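Local coordinates for protein Serpin48 (Tenebrio molitor, PDB 3OZQ) that acts as a serpin-family inhibitor that specifically blocks SPE, a protease of the innate immune response in insects, at residues P20-Y23 against K24-K28; F103-R106 against E107-K111; N150-P154 against E155-N159. All blocks are in the same frame, centred on the assembly; numbering follows the deposited sequence.

Interaction 1: residues P20-Y23 against K24-K28; sequences PSVY and KEVLK
Pro-20 hands its carbonyl oxygen to the backbone of Lys-24: O of Pro-20 and N of Lys-24 are 3.0 Å apart, the donor tilted somewhat out of the carbonyl plane. As a proline it has no N-H to give back to the preceding turn, and the helix is kinked there. At Ser-21 the same i to i+4 pattern continues with a weak bond, 3.3 Å from Ser-21 O to N of Glu-25. A water bridges the same pair of residues, giving one hydrogen to Ser-21 O and another to OE1 of Glu-25. The other carboxylate oxygen, OE2, takes NZ of Lys-28 on its syn lone pair in a salt bridge. All this lies in helix 10-29, the first helix of the serpin fold, with another flank turned to strands 34-36 and 365-372. Val-22 sits on that inner flank. Its O receives a straight bond from N of Val-26 (2.9 Å), and its CG1 meets CG2 of Val-26 at 4.1 Å, the two residues resting on Val-36 and Phe-34 respectively. Tyr-23 closes the segment. With CG anti to the backbone N (chi1 -179°), the ring swings past the next turn, where CD1 of Leu-27 comes obliquely to 3.6 Å from CE2 of Tyr-23. N of Leu-27 meanwhile bonds to Tyr-23 O over 3.0 Å. The tyrosine hydroxyl reaches OE2 of Glu-247, and the ring meets Phe-34 with planes at about 60°. A leucine here would probably leave the Glu-247 carboxylate without its hydroxyl partner and open a gap beside Leu-27 and Phe-34.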
ATOM      1  N   PRO A  20       5.797   7.599   4.436  1.00 37.68           N
ATOM      2  CA  PRO A  20       6.096   7.632   5.871  1.00 38.45           C
ATOM      3  C   PRO A  20       5.039   8.365   6.672  1.00 43.01           C
ATOM      4  O   PRO A  20       4.810   7.989   7.818  1.00 43.62           O
ATOM      5  CB  PRO A  20       7.429   8.390   5.944  1.00 40.87           C
ATOM      6  CG  PRO A  20       7.561   9.096   4.631  1.00 42.63           C
ATOM      7  CD  PRO A  20       6.869   8.219   3.636  1.00 38.06           C
ATOM      8  N   SER A  21       4.416   9.390   6.089  1.00 39.76           N
ATOM      9  CA  SER A  21       3.352  10.104   6.777  1.00 43.01           C
ATOM     10  C   SER A  21       2.187   9.153   7.010  1.00 42.90           C
ATOM     11  O   SER A  21       1.606   9.133   8.083  1.00 42.08           O
ATOM     12  CB  SER A  21       2.890  11.325   5.971  1.00 47.18           C
ATOM     13  OG  SER A  21       3.953  12.246   5.764  1.00 48.87           O
ATOM     14  N   VAL A  22       1.855   8.359   5.997  1.00 39.98           N
ATOM     15  CA  VAL A  22       0.796   7.367   6.141  1.00 37.61           C
ATOM     16  C   VAL A  22       1.149   6.303   7.179  1.00 38.19           C
ATOM     17  O   VAL A  22       0.336   5.993   8.055  1.00 38.38           O
ATOM     18  CB  VAL A  22       0.418   6.734   4.790  1.00 37.46           C
ATOM     19  CG1 VAL A  22      -0.528   5.558   4.996  1.00 34.60           C
ATOM     20  CG2 VAL A  22      -0.265   7.782   3.902  1.00 35.80           C
ATOM     21  N   TYR A  23       2.371   5.766   7.095  1.00 37.38           N
ATOM     22  CA  TYR A  23       2.827   4.739   8.024  1.00 38.75           C
ATOM     23  C   TYR A  23       2.650   5.237   9.461  1.00 43.15           C
ATOM     24  O   TYR A  23       2.102   4.530  10.308  1.00 37.20           O
ATOM     25  CB  TYR A  23       4.294   4.357   7.713  1.00 34.96           C
ATOM     26  CG  TYR A  23       4.919   3.286   8.572  1.00 36.10           C
ATOM     27  CD1 TYR A  23       5.284   2.054   8.031  1.00 33.27           C
ATOM     28  CD2 TYR A  23       5.173   3.509   9.917  1.00 40.15           C
ATOM     29  CE1 TYR A  23       5.885   1.070   8.818  1.00 38.58           C
ATOM     30  CE2 TYR A  23       5.767   2.540  10.708  1.00 39.46           C
ATOM     31  CZ  TYR A  23       6.118   1.322  10.155  1.00 40.46           C
ATOM     32  OH  TYR A  23       6.701   0.372  10.958  1.00 39.89           O
ATOM     33  N   LYS A  24       3.097   6.463   9.725  1.00 40.99           N
ATOM     34  CA  LYS A  24       3.049   7.029  11.078  1.00 42.10           C
ATOM     35  C   LYS A  24       1.632   7.077  11.612  1.00 42.88           C
ATOM     36  O   LYS A  24       1.389   6.838  12.789  1.00 46.30           O
ATOM     37  CB  LYS A  24       3.656   8.440  11.103  1.00 48.04           C
ATOM     38  CG  LYS A  24       3.903   8.981  12.508  1.00 56.70           C
ATOM     39  CD  LYS A  24       4.788  10.237  12.496  1.00 63.42           C
ATOM     40  CE  LYS A  24       6.281   9.902  12.339  1.00 67.09           C
ATOM     41  NZ  LYS A  24       6.989   9.555  13.625  1.00 61.17           N
ATOM     42  N   GLU A  25       0.688   7.390  10.737  1.00 41.69           N
ATOM     43  CA  GLU A  25      -0.713   7.414  11.125  1.00 42.24           C
ATOM     44  C   GLU A  25      -1.251   6.007  11.371  1.00 41.28           C
ATOM     45  O   GLU A  25      -1.881   5.748  12.394  1.00 43.38           O
ATOM     46  CB  GLU A  25      -1.540   8.113  10.048  1.00 42.84           C
ATOM     47  CG  GLU A  25      -2.437   9.187  10.586  1.00 47.36           C
ATOM     48  CD  GLU A  25      -1.749  10.045  11.628  1.00 48.68           C
ATOM     49  OE1 GLU A  25      -0.700  10.642  11.315  1.00 50.93           O
ATOM     50  OE2 GLU A  25      -2.265  10.122  12.762  1.00 54.01           O
ATOM     51  N   VAL A  26      -0.991   5.093  10.441  1.00 38.82           N
ATOM     52  CA  VAL A  26      -1.547   3.744  10.555  1.00 42.39           C
ATOM     53  C   VAL A  26      -1.101   3.052  11.838  1.00 41.26           C
ATOM     54  O   VAL A  26      -1.885   2.351  12.480  1.00 44.91           O
ATOM     55  CB  VAL A  26      -1.233   2.876   9.332  1.00 37.94           C
ATOM     56  CG1 VAL A  26      -1.533   1.402   9.633  1.00 41.01           C
ATOM     57  CG2 VAL A  26      -2.043   3.359   8.147  1.00 37.10           C
ATOM     58  N   LEU A  27       0.160   3.267  12.196  1.00 40.61           N
ATOM     59  CA  LEU A  27       0.729   2.795  13.449  1.00 43.68           C
ATOM     60  C   LEU A  27      -0.192   3.022  14.636  1.00 46.37           C
ATOM     61  O   LEU A  27      -0.310   2.165  15.509  1.00 53.80           O
ATOM     62  CB  LEU A  27       2.035   3.543  13.713  1.00 46.57           C
ATOM     63  CG  LEU A  27       3.326   2.748  13.724  1.00 48.63           C
ATOM     64  CD1 LEU A  27       4.495   3.715  13.865  1.00 50.27           C
ATOM     65  CD2 LEU A  27       3.305   1.722  14.856  1.00 50.64           C
ATOM     66  N   LYS A  28      -0.818   4.195  14.676  1.00 44.73           N
ATOM     67  CA  LYS A  28      -1.640   4.600  15.810  1.00 47.66           C
ATOM     68  C   LYS A  28      -2.744   3.602  16.107  1.00 51.93           C
ATOM     69  O   LYS A  28      -3.080   3.372  17.264  1.00 57.51           O
ATOM     70  CB  LYS A  28      -2.262   5.980  15.565  1.00 51.06           C
ATOM     71  CG  LYS A  28      -1.271   7.140  15.596  1.00 51.63           C
ATOM     72  CD  LYS A  28      -1.992   8.453  15.283  1.00 50.08           C
ATOM     73  CE  LYS A  28      -1.085   9.661  15.421  1.00 54.59           C
ATOM     74  NZ  LYS A  28      -1.830  10.910  15.095  1.00 55.83           N
TER
HETATM   75  O   HOH W   1       1.658  11.663  10.078  1.00 50.65           O

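Interaction 2: residues F103-R106 against E107-K111; sequences FSVR and EEFQK
The carbonyl oxygen of Arg-106 is gripped by two backbone N-H groups of the helix it opens. N of Phe-109 comes to 2.7 Å from Arg-106 O, standing above the carbonyl plane by 42°, while N of Gln-110 lies in that plane but farther off, at 3.3 Å from the same oxygen. One bond spans three residues and the other four, so Arg-106 O accepts both an i to i+3 and an i to i+4 bond in the first turn. CB of Phe-109 also closes on Arg-106 O, to 3.3 Å, which packs a nonpolar group against this doubly used acceptor.

Arg-106 holds the N-cap position of helix 107-115, the helix that carries the chain from strand 90-100 to its parallel neighbour, strand 120-124, at one margin of the large serpin sheet. Its own side chain does not cap. It runs out extended from CG to NE, and NE is bound to the carbonyl of Ser-299, while a backbone bond joins the residue to Ile-301. Its NE and OE1 of Glu-108 remain 6.8 Å apart, so any attraction between these opposite charges is at most long-range.

Val-105, the residue before the cap, faces the helix. CG1, anti to the backbone N (chi1 -176°), presses on the aliphatic CG of Gln-110 at 3.5 Å. These are the two places that a hydrophobic staple joins, here filled by a valine and the methylene part of a glutamine. CG1 of Val-105 also lies at the edge of the Phe-109 ring, 4.2 Å from its CD2. Past that edge the ring is buried against Leu-47 and Ser-50 of helix 38-50 and Ile-97 of strand 90-100, while Val-105 itself rests on Val-99 and Asn-123.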
ATOM      1  N   PHE A 103     -28.286  10.423  -6.171  1.00 41.05           N
ATOM      2  CA  PHE A 103     -27.535  11.321  -7.031  1.00 46.54           C
ATOM      3  C   PHE A 103     -26.760  10.543  -8.092  1.00 50.95           C
ATOM      4  O   PHE A 103     -25.634  10.086  -7.859  1.00 48.23           O
ATOM      5  CB  PHE A 103     -26.617  12.237  -6.210  1.00 45.85           C
ATOM      6  CG  PHE A 103     -27.289  12.879  -5.021  1.00 46.76           C
ATOM      7  CD1 PHE A 103     -27.117  12.363  -3.747  1.00 47.73           C
ATOM      8  CD2 PHE A 103     -28.090  13.995  -5.176  1.00 50.95           C
ATOM      9  CE1 PHE A 103     -27.720  12.951  -2.652  1.00 46.44           C
ATOM     10  CE2 PHE A 103     -28.709  14.584  -4.080  1.00 49.50           C
ATOM     11  CZ  PHE A 103     -28.527  14.062  -2.821  1.00 47.27           C
ATOM     12  N   SER A 104     -27.389  10.393  -9.254  1.00 47.17           N
ATOM     13  CA  SER A 104     -26.810   9.700 -10.398  1.00 48.99           C
ATOM     14  C   SER A 104     -25.389  10.171 -10.707  1.00 50.61           C
ATOM     15  O   SER A 104     -25.138  11.362 -10.882  1.00 49.30           O
ATOM     16  CB  SER A 104     -27.695   9.891 -11.632  1.00 52.07           C
ATOM     17  OG  SER A 104     -28.945   9.248 -11.458  1.00 56.11           O
ATOM     18  N   VAL A 105     -24.464   9.224 -10.777  1.00 46.91           N
ATOM     19  CA  VAL A 105     -23.086   9.549 -11.090  1.00 50.77           C
ATOM     20  C   VAL A 105     -22.985  10.085 -12.515  1.00 50.50           C
ATOM     21  O   VAL A 105     -23.490   9.469 -13.458  1.00 49.98           O
ATOM     22  CB  VAL A 105     -22.184   8.312 -10.942  1.00 46.11           C
ATOM     23  CG1 VAL A 105     -20.717   8.691 -11.179  1.00 54.98           C
ATOM     24  CG2 VAL A 105     -22.369   7.692  -9.578  1.00 43.66           C
ATOM     25  N   ARG A 106     -22.329  11.230 -12.664  1.00 49.45           N
ATOM     26  CA  ARG A 106     -22.087  11.808 -13.981  1.00 52.31           C
ATOM     27  C   ARG A 106     -21.234  10.887 -14.841  1.00 59.86           C
ATOM     28  O   ARG A 106     -20.115  10.534 -14.466  1.00 59.23           O
ATOM     29  CB  ARG A 106     -21.420  13.180 -13.852  1.00 55.99           C
ATOM     30  CG  ARG A 106     -22.187  14.131 -12.950  1.00 53.46           C
ATOM     31  CD  ARG A 106     -21.512  15.484 -12.847  1.00 49.54           C
ATOM     32  NE  ARG A 106     -22.019  16.240 -11.703  1.00 52.94           N
ATOM     33  CZ  ARG A 106     -23.147  16.952 -11.711  1.00 58.98           C
ATOM     34  NH1 ARG A 106     -23.893  17.004 -12.808  1.00 59.38           N
ATOM     35  NH2 ARG A 106     -23.533  17.611 -10.623  1.00 51.16           N
ATOM     36  N   GLU A 107     -21.771  10.499 -15.996  1.00 63.05           N
ATOM     37  CA  GLU A 107     -21.080   9.590 -16.913  1.00 60.47           C
ATOM     38  C   GLU A 107     -19.620   9.979 -17.153  1.00 57.85           C
ATOM     39  O   GLU A 107     -18.766   9.115 -17.342  1.00 57.39           O
ATOM     40  CB  GLU A 107     -21.820   9.512 -18.252  1.00 66.94           C
ATOM     41  CG  GLU A 107     -23.110   8.710 -18.206  1.00 71.20           C
ATOM     42  CD  GLU A 107     -23.163   7.651 -19.293  1.00 80.82           C
ATOM     43  OE1 GLU A 107     -23.960   6.696 -19.156  1.00 81.00           O
ATOM     44  OE2 GLU A 107     -22.402   7.777 -20.281  1.00 78.44           O
ATOM     45  N   GLU A 108     -19.355  11.282 -17.153  1.00 56.14           N
ATOM     46  CA  GLU A 108     -18.015  11.821 -17.353  1.00 54.70           C
ATOM     47  C   GLU A 108     -17.044  11.394 -16.250  1.00 57.57           C
ATOM     48  O   GLU A 108     -15.836  11.291 -16.480  1.00 53.59           O
ATOM     49  CB  GLU A 108     -18.081  13.348 -17.387  1.00 59.59           C
ATOM     50  CG  GLU A 108     -16.740  14.028 -17.611  1.00 61.90           C
ATOM     51  CD  GLU A 108     -16.789  15.540 -17.402  1.00 78.39           C
ATOM     52  OE1 GLU A 108     -17.887  16.079 -17.125  1.00 81.63           O
ATOM     53  OE2 GLU A 108     -15.722  16.188 -17.514  1.00 82.78           O
ATOM     54  N   PHE A 109     -17.573  11.172 -15.049  1.00 55.18           N
ATOM     55  CA  PHE A 109     -16.751  10.782 -13.909  1.00 51.80           C
ATOM     56  C   PHE A 109     -16.492   9.292 -13.966  1.00 53.88           C
ATOM     57  O   PHE A 109     -15.384   8.834 -13.664  1.00 51.24           O
ATOM     58  CB  PHE A 109     -17.427  11.157 -12.585  1.00 50.27           C
ATOM     59  CG  PHE A 109     -16.536  11.004 -11.371  1.00 48.96           C
ATOM     60  CD1 PHE A 109     -15.488  11.886 -11.138  1.00 46.21           C
ATOM     61  CD2 PHE A 109     -16.763   9.994 -10.453  1.00 46.41           C
ATOM     62  CE1 PHE A 109     -14.669  11.746 -10.012  1.00 39.16           C
ATOM     63  CE2 PHE A 109     -15.946   9.851  -9.331  1.00 42.43           C
ATOM     64  CZ  PHE A 109     -14.908  10.734  -9.112  1.00 41.02           C
ATOM     65  N   GLN A 110     -17.510   8.529 -14.356  1.00 49.95           N
ATOM     66  CA  GLN A 110     -17.345   7.082 -14.476  1.00 53.32           C
ATOM     67  C   GLN A 110     -16.321   6.760 -15.547  1.00 53.16           C
ATOM     68  O   GLN A 110     -15.710   5.698 -15.545  1.00 48.49           O
ATOM     69  CB  GLN A 110     -18.661   6.416 -14.852  1.00 55.46           C
ATOM     70  CG  GLN A 110     -19.782   6.627 -13.868  1.00 53.83           C
ATOM     71  CD  GLN A 110     -21.022   5.883 -14.285  1.00 59.24           C
ATOM     72  OE1 GLN A 110     -21.421   4.907 -13.650  1.00 54.30           O
ATOM     73  NE2 GLN A 110     -21.631   6.328 -15.376  1.00 64.30           N
ATOM     74  N   LYS A 111     -16.166   7.684 -16.481  1.00 52.53           N
ATOM     75  CA  LYS A 111     -15.308   7.478 -17.627  1.00 53.60           C
ATOM     76  C   LYS A 111     -13.864   7.771 -17.240  1.00 51.88           C
ATOM     77  O   LYS A 111     -12.945   7.043 -17.621  1.00 53.28           O
ATOM     78  CB  LYS A 111     -15.773   8.389 -18.772  1.00 60.59           C
ATOM     79  CG  LYS A 111     -14.793   8.529 -19.926  1.00 63.26           C
ATOM     80  CD  LYS A 111     -15.409   9.319 -21.070  1.00 65.52           C
ATOM     81  CE  LYS A 111     -14.464   9.416 -22.266  1.00 72.69           C
ATOM     82  NZ  LYS A 111     -15.144  10.000 -23.462  1.00 77.98           N
TER

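Interaction 3: residues N150-P154 against E155-N159; sequences NLVDP and EILNN
The carboxylates of Asp-153 and Glu-155 lie nearly parallel, their planes 22° apart, with OD2 of Asp-153 and OE2 of Glu-155 held 5.2 Å from each other. What joins the two residues is a bond from backbone to side chain: N of Glu-155 gives its hydrogen to Asp-153 OD2 over 2.8 Å, on the anti side of the carboxylate and 34° out of its plane. CB of Glu-155 follows to 3.2 Å from OD2 of Asp-153. The like charges would probably disfavour any closer meeting of the acids. Pro-154 is the residue between them in the chain.

Asp-153 O takes the next donor, N of Ile-156, at 2.8 Å and almost straight. Pro-154 O is then bonded by N of Leu-157. Ile-156 has CG1 wedged between backbone N and carbonyl carbon (chi1 71°), which brings that atom to 3.1 Å from Asp-153 O and sends CD1 at about a right angle across Val-152, 4.1 Å from its CG1.

Pro-154 leans on Asn-130 and Ala-133 of helix 129-143, and Ile-156 on Asn-312 of strand 310-321. An Asx turn at Asp-153, leading into successive type I turns of 3-10 character, thus shapes the connection from helix 129-143 to strand 163-174, the segment that in serpins overlies the main sheet where the reactive-centre loop inserts.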
ATOM      1  N   ASN A 150     -14.965  -9.497   2.360  1.00 39.45           N
ATOM      2  CA  ASN A 150     -15.528  -8.734   3.455  1.00 38.87           C
ATOM      3  C   ASN A 150     -14.802  -7.432   3.713  1.00 38.12           C
ATOM      4  O   ASN A 150     -14.518  -7.089   4.858  1.00 41.26           O
ATOM      5  CB  ASN A 150     -15.532  -9.594   4.720  1.00 39.22           C
ATOM      6  CG  ASN A 150     -16.474 -10.762   4.603  1.00 46.53           C
ATOM      7  OD1 ASN A 150     -17.686 -10.593   4.706  1.00 51.39           O
ATOM      8  ND2 ASN A 150     -15.930 -11.950   4.355  1.00 43.46           N
ATOM      9  N   LEU A 151     -14.496  -6.707   2.649  1.00 32.68           N
ATOM     10  CA  LEU A 151     -13.829  -5.426   2.803  1.00 38.82           C
ATOM     11  C   LEU A 151     -14.689  -4.462   3.611  1.00 36.13           C
ATOM     12  O   LEU A 151     -14.216  -3.869   4.578  1.00 38.18           O
ATOM     13  CB  LEU A 151     -13.476  -4.823   1.440  1.00 37.63           C
ATOM     14  CG  LEU A 151     -12.595  -3.570   1.497  1.00 35.23           C
ATOM     15  CD1 LEU A 151     -11.723  -3.446   0.246  1.00 33.33           C
ATOM     16  CD2 LEU A 151     -13.442  -2.324   1.711  1.00 31.52           C
ATOM     17  N   VAL A 152     -15.946  -4.310   3.200  1.00 35.95           N
ATOM     18  CA  VAL A 152     -16.884  -3.377   3.836  1.00 34.20           C
ATOM     19  C   VAL A 152     -17.599  -4.087   4.978  1.00 43.55           C
ATOM     20  O   VAL A 152     -18.212  -5.144   4.788  1.00 39.02           O
ATOM     21  CB  VAL A 152     -17.941  -2.850   2.838  1.00 41.95           C
ATOM     22  CG1 VAL A 152     -18.993  -1.975   3.553  1.00 38.11           C
ATOM     23  CG2 VAL A 152     -17.276  -2.070   1.693  1.00 39.96           C
ATOM     24  N   ASP A 153     -17.483  -3.519   6.169  1.00 43.93           N
ATOM     25  CA  ASP A 153     -18.235  -3.986   7.319  1.00 40.94           C
ATOM     26  C   ASP A 153     -19.530  -3.194   7.350  1.00 45.43           C
ATOM     27  O   ASP A 153     -19.509  -1.982   7.569  1.00 47.46           O
ATOM     28  CB  ASP A 153     -17.429  -3.758   8.595  1.00 45.33           C
ATOM     29  CG  ASP A 153     -18.237  -4.024   9.859  1.00 49.18           C
ATOM     30  OD1 ASP A 153     -17.609  -4.214  10.913  1.00 53.32           O
ATOM     31  OD2 ASP A 153     -19.489  -4.032   9.805  1.00 47.42           O
ATOM     32  N   PRO A 154     -20.668  -3.876   7.132  1.00 47.14           N
ATOM     33  CA  PRO A 154     -21.943  -3.182   6.949  1.00 40.97           C
ATOM     34  C   PRO A 154     -22.237  -2.192   8.073  1.00 43.54           C
ATOM     35  O   PRO A 154     -22.976  -1.233   7.877  1.00 42.43           O
ATOM     36  CB  PRO A 154     -22.964  -4.324   6.929  1.00 45.50           C
ATOM     37  CG  PRO A 154     -22.306  -5.445   7.605  1.00 45.81           C
ATOM     38  CD  PRO A 154     -20.854  -5.333   7.231  1.00 45.48           C
ATOM     39  N   GLU A 155     -21.637  -2.407   9.233  1.00 45.37           N
ATOM     40  CA  GLU A 155     -21.846  -1.512  10.360  1.00 48.32           C
ATOM     41  C   GLU A 155     -21.372  -0.078  10.103  1.00 49.36           C
ATOM     42  O   GLU A 155     -21.826   0.852  10.772  1.00 50.30           O
ATOM     43  CB  GLU A 155     -21.185  -2.080  11.619  1.00 52.35           C
ATOM     44  CG  GLU A 155     -21.839  -3.367  12.121  1.00 58.38           C
ATOM     45  CD  GLU A 155     -23.260  -3.154  12.625  1.00 61.84           C
ATOM     46  OE1 GLU A 155     -23.423  -2.924  13.842  1.00 67.26           O
ATOM     47  OE2 GLU A 155     -24.211  -3.223  11.812  1.00 63.41           O
ATOM     48  N   ILE A 156     -20.467   0.107   9.144  1.00 48.93           N
ATOM     49  CA  ILE A 156     -19.950   1.444   8.849  1.00 48.04           C
ATOM     50  C   ILE A 156     -20.950   2.259   8.049  1.00 46.16           C
ATOM     51  O   ILE A 156     -20.840   3.483   7.954  1.00 51.07           O
ATOM     52  CB  ILE A 156     -18.614   1.399   8.072  1.00 46.15           C
ATOM     53  CG1 ILE A 156     -18.840   0.911   6.638  1.00 43.64           C
ATOM     54  CG2 ILE A 156     -17.614   0.548   8.797  1.00 45.99           C
ATOM     55  CD1 ILE A 156     -17.757   1.320   5.664  1.00 41.70           C
ATOM     56  N   LEU A 157     -21.932   1.575   7.471  1.00 44.55           N
ATOM     57  CA  LEU A 157     -22.948   2.230   6.655  1.00 44.18           C
ATOM     58  C   LEU A 157     -24.081   2.778   7.513  1.00 47.50           C
ATOM     59  O   LEU A 157     -24.461   2.167   8.509  1.00 48.51           O
ATOM     60  CB  LEU A 157     -23.519   1.240   5.642  1.00 41.34           C
ATOM     61  CG  LEU A 157     -22.473   0.509   4.801  1.00 43.07           C
ATOM     62  CD1 LEU A 157     -23.165  -0.390   3.796  1.00 37.33           C
ATOM     63  CD2 LEU A 157     -21.579   1.532   4.104  1.00 40.59           C
ATOM     64  N   ASN A 158     -24.629   3.922   7.115  1.00 47.83           N
ATOM     65  CA  ASN A 158     -25.763   4.503   7.826  1.00 49.05           C
ATOM     66  C   ASN A 158     -26.608   5.406   6.952  1.00 52.27           C
ATOM     67  O   ASN A 158     -26.314   5.605   5.769  1.00 52.48           O
ATOM     68  CB  ASN A 158     -25.286   5.244   9.075  1.00 51.76           C
ATOM     69  CG  ASN A 158     -24.350   6.377   8.750  1.00 47.95           C
ATOM     70  OD1 ASN A 158     -24.574   7.131   7.803  1.00 43.66           O
ATOM     71  ND2 ASN A 158     -23.290   6.503   9.530  1.00 48.27           N
ATOM     72  N   ASN A 159     -27.670   5.952   7.538  1.00 53.70           N
ATOM     73  CA  ASN A 159     -28.582   6.810   6.798  1.00 53.30           C
ATOM     74  C   ASN A 159     -27.869   7.979   6.125  1.00 49.70           C
ATOM     75  O   ASN A 159     -28.350   8.506   5.125  1.00 53.66           O
ATOM     76  CB  ASN A 159     -29.764   7.288   7.672  1.00 54.67           C
ATOM     77  CG  ASN A 159     -29.346   7.668   9.090  1.00 49.83           C
ATOM     78  OD1 ASN A 159     -29.341   8.844   9.452  1.00 51.82           O
ATOM     79  ND2 ASN A 159     -29.032   6.669   9.907  1.00 51.61           N
TER

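From the N terminus the three contacts follow one another in series, none nested and none crossing, and each lies within an unbroken run of chain. Interaction 1 joins successive turns of helix 10-29, set against strands 34-36 and 365-372 and helices 250-254 and 279-286. Interaction 2 turns the chain out of strand 90-100 into helix 107-115, some 33 Å away between centres. Interaction 3 closes a tight turn between helix 129-143 and strand 163-174. Its centre is 23 Å from those of interactions 1 and 2. Interactions 2 and 3 approach most closely, about 9 Å between nearest atoms, and both serve connections of the large sheet, whose strands 90-100 and 163-174 are antiparallel neighbours.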